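Local coordinates for protein hydroxyindole o-methyltransferase (Homo sapiens, PDB 4A6D) that transfers the methyl group of S-adenosylmethionine to N-acetylserotonin, giving melatonin, and works as a homodimer, at residues A[61-74]-A[83-95]. Numbering follows the deposited sequence.
Sequences ELLLDICVSLKLLK and FYRNTELSSDYLT. With SO4 (sulfate ion), chain G.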
ATOM      1  N   GLU A  61      15.558  13.425  -2.120  1.00 82.93           N
ATOM      2  CA  GLU A  61      14.968  14.089  -3.278  1.00 81.79           C
ATOM      3  C   GLU A  61      13.809  13.295  -3.836  1.00 82.11           C
ATOM      4  O   GLU A  61      12.755  13.869  -4.101  1.00 81.06           O
ATOM      5  CB  GLU A  61      16.006  14.382  -4.363  1.00 84.53           C
ATOM      6  CG  GLU A  61      15.487  15.369  -5.398  1.00 96.23           C
ATOM      7  CD  GLU A  61      16.135  15.362  -6.771  1.00114.99           C
ATOM      8  OE1 GLU A  61      16.398  14.266  -7.320  1.00 92.68           O
ATOM      9  OE2 GLU A  61      16.288  16.469  -7.336  1.00111.34           O
ATOM     10  N   LEU A  62      13.974  11.976  -3.962  1.00 77.59           N
ATOM     11  CA  LEU A  62      12.905  11.105  -4.436  1.00 74.93           C
ATOM     12  C   LEU A  62      11.715  11.240  -3.521  1.00 78.06           C
ATOM     13  O   LEU A  62      10.624  11.542  -3.986  1.00 77.15           O
ATOM     14  CB  LEU A  62      13.369   9.638  -4.517  1.00 74.01           C
ATOM     15  CG  LEU A  62      14.258   9.276  -5.717  1.00 78.13           C
ATOM     16  CD1 LEU A  62      14.747   7.835  -5.614  1.00 77.53           C
ATOM     17  CD2 LEU A  62      13.513   9.454  -7.018  1.00 77.79           C
ATOM     18  N   LEU A  63      11.957  11.150  -2.207  1.00 75.55           N
ATOM     19  CA  LEU A  63      10.938  11.257  -1.171  1.00 73.88           C
ATOM     20  C   LEU A  63      10.205  12.604  -1.204  1.00 75.47           C
ATOM     21  O   LEU A  63       8.974  12.613  -1.196  1.00 73.66           O
ATOM     22  CB  LEU A  63      11.575  10.987   0.207  1.00 75.41           C
ATOM     23  CG  LEU A  63      10.644  10.599   1.352  1.00 79.86           C
ATOM     24  CD1 LEU A  63      10.407   9.095   1.375  1.00 79.13           C
ATOM     25  CD2 LEU A  63      11.227  11.029   2.677  1.00 82.83           C
ATOM     26  N   LEU A  64      10.951  13.727  -1.236  1.00 72.89           N
ATOM     27  CA  LEU A  64      10.380  15.082  -1.264  1.00 74.33           C
ATOM     28  C   LEU A  64       9.582  15.305  -2.555  1.00 78.05           C
ATOM     29  O   LEU A  64       8.461  15.814  -2.496  1.00 77.66           O
ATOM     30  CB  LEU A  64      11.479  16.164  -1.152  1.00 77.40           C
ATOM     31  CG  LEU A  64      12.250  16.283   0.175  1.00 83.68           C
ATOM     32  CD1 LEU A  64      13.490  17.141  -0.010  1.00 86.47           C
ATOM     33  CD2 LEU A  64      11.371  16.853   1.303  1.00 84.25           C
ATOM     34  N   ASP A  65      10.155  14.903  -3.714  1.00 73.56           N
ATOM     35  CA  ASP A  65       9.498  15.055  -5.013  1.00 72.39           C
ATOM     36  C   ASP A  65       8.207  14.268  -5.099  1.00 73.81           C
ATOM     37  O   ASP A  65       7.212  14.804  -5.592  1.00 75.29           O
ATOM     38  CB  ASP A  65      10.447  14.760  -6.176  1.00 74.21           C
ATOM     39  CG  ASP A  65      11.521  15.816  -6.398  1.00 82.70           C
ATOM     40  OD1 ASP A  65      11.345  16.960  -5.902  1.00 83.71           O
ATOM     41  OD2 ASP A  65      12.525  15.509  -7.099  1.00 81.34           O
ATOM     42  N   ILE A  66       8.182  13.037  -4.559  1.00 67.03           N
ATOM     43  CA  ILE A  66       6.944  12.253  -4.524  1.00 64.68           C
ATOM     44  C   ILE A  66       5.910  12.984  -3.626  1.00 70.23           C
ATOM     45  O   ILE A  66       4.762  13.119  -4.037  1.00 69.58           O
ATOM     46  CB  ILE A  66       7.187  10.778  -4.129  1.00 65.55           C
ATOM     47  CG1 ILE A  66       8.013  10.078  -5.222  1.00 65.08           C
ATOM     48  CG2 ILE A  66       5.868  10.029  -3.877  1.00 64.17           C
ATOM     49  CD1 ILE A  66       8.843   8.951  -4.811  1.00 65.00           C
ATOM     50  N   CYS A  67       6.348  13.528  -2.465  1.00 69.39           N
ATOM     51  CA  CYS A  67       5.494  14.266  -1.517  1.00 71.46           C
ATOM     52  C   CYS A  67       4.837  15.483  -2.178  1.00 79.68           C
ATOM     53  O   CYS A  67       3.661  15.751  -1.917  1.00 81.15           O
ATOM     54  CB  CYS A  67       6.270  14.655  -0.259  1.00 73.50           C
ATOM     55  SG  CYS A  67       6.546  13.283   0.900  1.00 76.48           S
ATOM     56  N   VAL A  68       5.585  16.185  -3.065  1.00 76.38           N
ATOM     57  CA  VAL A  68       5.099  17.337  -3.826  1.00 77.06           C
ATOM     58  C   VAL A  68       3.984  16.883  -4.796  1.00 83.15           C
ATOM     59  O   VAL A  68       2.900  17.464  -4.765  1.00 86.52           O
ATOM     60  CB  VAL A  68       6.229  18.106  -4.548  1.00 80.44           C
ATOM     61  CG1 VAL A  68       5.665  19.267  -5.355  1.00 81.33           C
ATOM     62  CG2 VAL A  68       7.275  18.605  -3.558  1.00 81.39           C
ATOM     63  N   SER A  69       4.231  15.813  -5.594  1.00 76.23           N
ATOM     64  CA  SER A  69       3.251  15.213  -6.517  1.00 73.33           C
ATOM     65  C   SER A  69       1.985  14.731  -5.782  1.00 75.88           C
ATOM     66  O   SER A  69       0.881  14.835  -6.331  1.00 76.60           O
ATOM     67  CB  SER A  69       3.879  14.049  -7.276  1.00 72.89           C
ATOM     68  OG  SER A  69       4.911  14.508  -8.133  1.00 82.65           O
ATOM     69  N   LEU A  70       2.150  14.205  -4.550  1.00 69.42           N
ATOM     70  CA  LEU A  70       1.047  13.721  -3.706  1.00 67.81           C
ATOM     71  C   LEU A  70       0.300  14.868  -3.015  1.00 71.95           C
ATOM     72  O   LEU A  70      -0.714  14.618  -2.381  1.00 69.87           O
ATOM     73  CB  LEU A  70       1.557  12.722  -2.626  1.00 66.31           C
ATOM     74  CG  LEU A  70       2.019  11.329  -3.092  1.00 69.16           C
ATOM     75  CD1 LEU A  70       2.501  10.499  -1.914  1.00 66.70           C
ATOM     76  CD2 LEU A  70       0.916  10.580  -3.857  1.00 70.75           C
ATOM     77  N   LYS A  71       0.792  16.111  -3.118  1.00 72.37           N
ATOM     78  CA  LYS A  71       0.183  17.300  -2.468  1.00 74.95           C
ATOM     79  C   LYS A  71       0.374  17.316  -0.955  1.00 81.27           C
ATOM     80  O   LYS A  71      -0.390  17.973  -0.230  1.00 83.54           O
ATOM     81  CB  LYS A  71      -1.284  17.587  -2.891  1.00 75.92           C
ATOM     82  CG  LYS A  71      -1.459  17.959  -4.373  1.00 95.26           C
ATOM     83  CD  LYS A  71      -2.070  16.810  -5.213  1.00112.24           C
ATOM     84  CE  LYS A  71      -3.545  16.530  -4.928  1.00125.79           C
ATOM     85  NZ  LYS A  71      -3.984  15.195  -5.438  1.00129.86           N
ATOM     86  N   LEU A  72       1.412  16.605  -0.473  1.00 75.89           N
ATOM     87  CA  LEU A  72       1.732  16.626   0.949  1.00 75.58           C
ATOM     88  C   LEU A  72       2.696  17.802   1.150  1.00 82.75           C
ATOM     89  O   LEU A  72       2.700  18.409   2.217  1.00 84.60           O
ATOM     90  CB  LEU A  72       2.343  15.293   1.437  1.00 73.26           C
ATOM     91  CG  LEU A  72       1.496  14.026   1.253  1.00 73.17           C
ATOM     92  CD1 LEU A  72       2.330  12.771   1.459  1.00 70.35           C
ATOM     93  CD2 LEU A  72       0.253  14.047   2.133  1.00 72.03           C
ATOM     94  N   LEU A  73       3.474  18.150   0.107  1.00 79.82           N
ATOM     95  CA  LEU A  73       4.393  19.296   0.126  1.00 82.62           C
ATOM     96  C   LEU A  73       4.243  20.225  -1.096  1.00 90.90           C
ATOM     97  O   LEU A  73       3.738  19.817  -2.150  1.00 89.74           O
ATOM     98  CB  LEU A  73       5.865  18.857   0.261  1.00 82.25           C
ATOM     99  CG  LEU A  73       6.301  18.098   1.511  1.00 85.11           C
ATOM    100  CD1 LEU A  73       7.761  17.736   1.406  1.00 85.41           C
ATOM    101  CD2 LEU A  73       6.054  18.906   2.790  1.00 87.68           C
ATOM    102  N   LYS A  74       4.690  21.481  -0.939  1.00 91.68           N
ATOM    103  CA  LYS A  74       4.707  22.486  -2.000  1.00 93.87           C
ATOM    104  C   LYS A  74       6.173  22.767  -2.345  1.00100.50           C
ATOM    105  O   LYS A  74       7.025  22.761  -1.454  1.00101.25           O
ATOM    106  CB  LYS A  74       4.034  23.800  -1.551  1.00 99.58           C
ATOM    107  CG  LYS A  74       2.504  23.778  -1.454  1.00113.36           C
ATOM    108  CD  LYS A  74       1.871  25.179  -1.609  1.00126.20           C
ATOM    109  CE  LYS A  74       2.052  26.086  -0.406  1.00146.38           C
ATOM    110  NZ  LYS A  74       1.306  27.370  -0.537  1.00159.79           N
ATOM    111  N   PHE A  83      13.047  24.525  -3.368  1.00103.64           N
ATOM    112  CA  PHE A  83      12.812  24.757  -1.945  1.00104.80           C
ATOM    113  C   PHE A  83      11.435  24.243  -1.564  1.00103.64           C
ATOM    114  O   PHE A  83      10.429  24.621  -2.167  1.00103.48           O
ATOM    115  CB  PHE A  83      13.003  26.234  -1.573  1.00111.58           C
ATOM    116  CG  PHE A  83      14.453  26.651  -1.603  1.00117.06           C
ATOM    117  CD1 PHE A  83      15.267  26.472  -0.493  1.00122.24           C
ATOM    118  CD2 PHE A  83      15.012  27.198  -2.752  1.00121.85           C
ATOM    119  CE1 PHE A  83      16.614  26.838  -0.528  1.00126.24           C
ATOM    120  CE2 PHE A  83      16.360  27.563  -2.785  1.00127.97           C
ATOM    121  CZ  PHE A  83      17.147  27.394  -1.665  1.00127.60           C
ATOM    122  N   TYR A  84      11.405  23.345  -0.581  1.00 95.75           N
ATOM    123  CA  TYR A  84      10.201  22.667  -0.121  1.00 90.96           C
ATOM    124  C   TYR A  84       9.630  23.301   1.105  1.00 96.93           C
ATOM    125  O   TYR A  84      10.374  23.791   1.952  1.00 99.74           O
ATOM    126  CB  TYR A  84      10.502  21.186   0.132  1.00 87.71           C
ATOM    127  CG  TYR A  84      11.088  20.496  -1.080  1.00 86.03           C
ATOM    128  CD1 TYR A  84      12.463  20.500  -1.315  1.00 87.56           C
ATOM    129  CD2 TYR A  84      10.265  19.905  -2.034  1.00 85.19           C
ATOM    130  CE1 TYR A  84      13.004  19.939  -2.474  1.00 86.24           C
ATOM    131  CE2 TYR A  84      10.797  19.328  -3.189  1.00 85.83           C
ATOM    132  CZ  TYR A  84      12.165  19.351  -3.404  1.00 86.00           C
ATOM    133  OH  TYR A  84      12.679  18.722  -4.500  1.00 81.31           O
ATOM    134  N   ARG A  85       8.301  23.296   1.202  1.00 91.89           N
ATOM    135  CA  ARG A  85       7.572  23.843   2.335  1.00 92.82           C
ATOM    136  C   ARG A  85       6.349  22.965   2.613  1.00 95.66           C
ATOM    137  O   ARG A  85       5.916  22.225   1.727  1.00 93.19           O
ATOM    138  CB  ARG A  85       7.205  25.327   2.083  1.00 93.88           C
ATOM    139  CG  ARG A  85       5.919  25.578   1.298  1.00 97.26           C
ATOM    140  CD  ARG A  85       5.795  27.031   0.876  1.00105.41           C
ATOM    141  NE  ARG A  85       5.264  27.162  -0.485  1.00119.43           N
ATOM    142  CZ  ARG A  85       5.975  26.996  -1.601  1.00137.92           C
ATOM    143  NH1 ARG A  85       7.264  26.670  -1.536  1.00121.89           N
ATOM    144  NH2 ARG A  85       5.402  27.137  -2.788  1.00133.12           N
ATOM    145  N   ASN A  86       5.809  23.032   3.839  1.00 93.95           N
ATOM    146  CA  ASN A  86       4.626  22.270   4.229  1.00 91.20           C
ATOM    147  C   ASN A  86       3.361  22.851   3.590  1.00 96.23           C
ATOM    148  O   ASN A  86       3.321  24.033   3.207  1.00 98.79           O
ATOM    149  CB  ASN A  86       4.470  22.250   5.757  1.00 90.52           C
ATOM    150  CG  ASN A  86       5.258  21.188   6.487  1.00103.86           C
ATOM    151  OD1 ASN A  86       5.271  20.009   6.118  1.00 93.84           O
ATOM    152  ND2 ASN A  86       5.860  21.571   7.605  1.00 96.14           N
ATOM    153  N   THR A  87       2.335  21.999   3.473  1.00 90.51           N
ATOM    154  CA  THR A  87       0.996  22.341   2.986  1.00 90.73           C
ATOM    155  C   THR A  87       0.100  22.563   4.220  1.00 97.00           C
ATOM    156  O   THR A  87       0.586  22.484   5.356  1.00 97.20           O
ATOM    157  CB  THR A  87       0.426  21.174   2.166  1.00 93.42           C
ATOM    158  OG1 THR A  87       0.571  19.963   2.917  1.00 91.65           O
ATOM    159  CG2 THR A  87       1.044  21.060   0.790  1.00 89.71           C
ATOM    160  N   GLU A  88      -1.209  22.798   4.008  1.00 95.00           N
ATOM    161  CA  GLU A  88      -2.155  22.942   5.118  1.00 95.87           C
ATOM    162  C   GLU A  88      -2.316  21.560   5.735  1.00 96.71           C
ATOM    163  O   GLU A  88      -2.279  21.431   6.954  1.00 96.56           O
ATOM    164  CB  GLU A  88      -3.508  23.488   4.633  1.00 98.52           C
ATOM    165  CG  GLU A  88      -3.519  24.996   4.441  1.00116.92           C
ATOM    166  CD  GLU A  88      -3.964  25.844   5.620  1.00150.10           C
ATOM    167  OE1 GLU A  88      -4.071  25.314   6.752  1.00141.85           O
ATOM    168  OE2 GLU A  88      -4.192  27.057   5.406  1.00157.92           O
ATOM    169  N   LEU A  89      -2.373  20.524   4.866  1.00 90.34           N
ATOM    170  CA  LEU A  89      -2.484  19.101   5.195  1.00 86.50           C
ATOM    171  C   LEU A  89      -1.376  18.644   6.157  1.00 88.58           C
ATOM    172  O   LEU A  89      -1.678  18.090   7.204  1.00 88.35           O
ATOM    173  CB  LEU A  89      -2.409  18.281   3.871  1.00 84.48           C
ATOM    174  CG  LEU A  89      -2.988  16.858   3.877  1.00 85.18           C
ATOM    175  CD1 LEU A  89      -3.303  16.399   2.470  1.00 83.29           C
ATOM    176  CD2 LEU A  89      -2.064  15.871   4.559  1.00 84.97           C
ATOM    177  N   SER A  90      -0.107  18.818   5.763  1.00 85.60           N
ATOM    178  CA  SER A  90       1.056  18.379   6.529  1.00 84.98           C
ATOM    179  C   SER A  90       1.263  19.154   7.809  1.00 90.43           C
ATOM    180  O   SER A  90       1.676  18.572   8.805  1.00 88.27           O
ATOM    181  CB  SER A  90       2.322  18.342   5.670  1.00 87.57           C
ATOM    182  OG  SER A  90       2.590  19.560   4.994  1.00 96.92           O
ATOM    183  N   SER A  91       0.967  20.459   7.792  1.00 90.63           N
ATOM    184  CA  SER A  91       1.089  21.303   8.979  1.00 92.88           C
ATOM    185  C   SER A  91       0.076  20.830  10.044  1.00 94.77           C
ATOM    186  O   SER A  91       0.449  20.587  11.196  1.00 94.30           O
ATOM    187  CB  SER A  91       0.859  22.765   8.606  1.00 99.89           C
ATOM    188  OG  SER A  91       0.727  23.586   9.755  1.00115.69           O
ATOM    189  N   ASP A  92      -1.181  20.624   9.623  1.00 89.01           N
ATOM    190  CA  ASP A  92      -2.273  20.200  10.488  1.00 87.02           C
ATOM    191  C   ASP A  92      -2.227  18.733  10.898  1.00 88.39           C
ATOM    192  O   ASP A  92      -2.618  18.425  12.026  1.00 89.30           O
ATOM    193  CB  ASP A  92      -3.641  20.514   9.839  1.00 88.26           C
ATOM    194  CG  ASP A  92      -3.907  21.963   9.444  1.00100.54           C
ATOM    195  OD1 ASP A  92      -3.233  22.868   9.993  1.00104.48           O
ATOM    196  OD2 ASP A  92      -4.774  22.191   8.573  1.00105.12           O
ATOM    197  N   TYR A  93      -1.821  17.815   9.999  1.00 82.06           N
ATOM    198  CA  TYR A  93      -1.892  16.390  10.345  1.00 79.02           C
ATOM    199  C   TYR A  93      -0.598  15.645  10.446  1.00 81.04           C
ATOM    200  O   TYR A  93      -0.617  14.480  10.838  1.00 78.15           O
ATOM    201  CB  TYR A  93      -2.828  15.642   9.376  1.00 78.47           C
ATOM    202  CG  TYR A  93      -4.212  16.238   9.248  1.00 81.77           C
ATOM    203  CD1 TYR A  93      -5.122  16.176  10.303  1.00 83.03           C
ATOM    204  CD2 TYR A  93      -4.624  16.848   8.065  1.00 83.49           C
ATOM    205  CE1 TYR A  93      -6.389  16.758  10.204  1.00 83.83           C
ATOM    206  CE2 TYR A  93      -5.894  17.417   7.949  1.00 85.45           C
ATOM    207  CZ  TYR A  93      -6.775  17.366   9.022  1.00 91.15           C
ATOM    208  OH  TYR A  93      -8.026  17.921   8.907  1.00 93.45           O
ATOM    209  N   LEU A  94       0.515  16.269  10.047  1.00 79.86           N
ATOM    210  CA  LEU A  94       1.808  15.598   9.974  1.00 79.57           C
ATOM    211  C   LEU A  94       2.943  16.228  10.791  1.00 88.68           C
ATOM    212  O   LEU A  94       4.064  15.723  10.735  1.00 89.48           O
ATOM    213  CB  LEU A  94       2.215  15.393   8.479  1.00 77.99           C
ATOM    214  CG  LEU A  94       1.187  14.671   7.582  1.00 78.95           C
ATOM    215  CD1 LEU A  94       1.611  14.687   6.122  1.00 78.55           C
ATOM    216  CD2 LEU A  94       1.004  13.241   8.009  1.00 76.56           C
ATOM    217  N   THR A  95       2.668  17.308  11.547  1.00 89.29           N
ATOM    218  CA  THR A  95       3.659  17.928  12.445  1.00 92.85           C
ATOM    219  C   THR A  95       3.315  17.527  13.883  1.00 98.50           C
ATOM    220  O   THR A  95       2.135  17.490  14.247  1.00 97.29           O
ATOM    221  CB  THR A  95       3.803  19.458  12.251  1.00103.03           C
ATOM    222  OG1 THR A  95       2.650  20.140  12.747  1.00 99.90           O
ATOM    223  CG2 THR A  95       4.121  19.862  10.793  1.00100.05           C
TER
HETATM  224  S   SO4 G1353      -1.654  24.664   0.677  1.00158.63           S
HETATM  225  O1  SO4 G1353      -2.657  25.644   1.137  1.00165.76           O
HETATM  226  O2  SO4 G1353      -0.381  24.945   1.325  1.00164.34           O
HETATM  227  O3  SO4 G1353      -2.094  23.310   1.048  1.00161.03           O
HETATM  228  O4  SO4 G1353      -1.499  24.762  -0.782  1.00164.07           O
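In the winged-helix-like dimerisation domain of this O-methyltransferase, the hairpin of strands 73-78 and 81-86 folds back over helix 57-69, and Y84 of its second strand lies across L64, D65 and V68. The case illustrates how one tyrosine can tie a wing to a helix. L64 puts CB over one face of the ring, 3.9 Å from its centroid, while V68 CG2 meets the rim in plane. With CG beside its backbone N (chi1 -71°), D65 brings OD1 up to Y84 OH, which donates at 2.6 Å to the syn side, 30° out of the carboxylate plane. That oxygen also takes a salt bridge from R291 of the second subunit, so the wing shares an acceptor with the dimer interface. A phenylalanine in place of Y84 would probably leave D65 OD1 without its hydroxyl donor. At the hairpin's base K74 N donates to R85 O and R85 N to K74 O, each at 3.0 Å. K74 CB lies over one face of the R85 guanidinium, whose charge pairs with E76, while the lysine's bent chain curls beside a sulfate, probably from the crystallisation liquor, that accepts from E88 N. Just past the second strand, T87 and S90 make the capping box of helix 88-94: T87 N donates to S90 OG at 2.9 Å. T87 OG1 accepts from S90 N at 3.1 Å and donates to L72 O at 2.7 Å, from above the carbonyl plane.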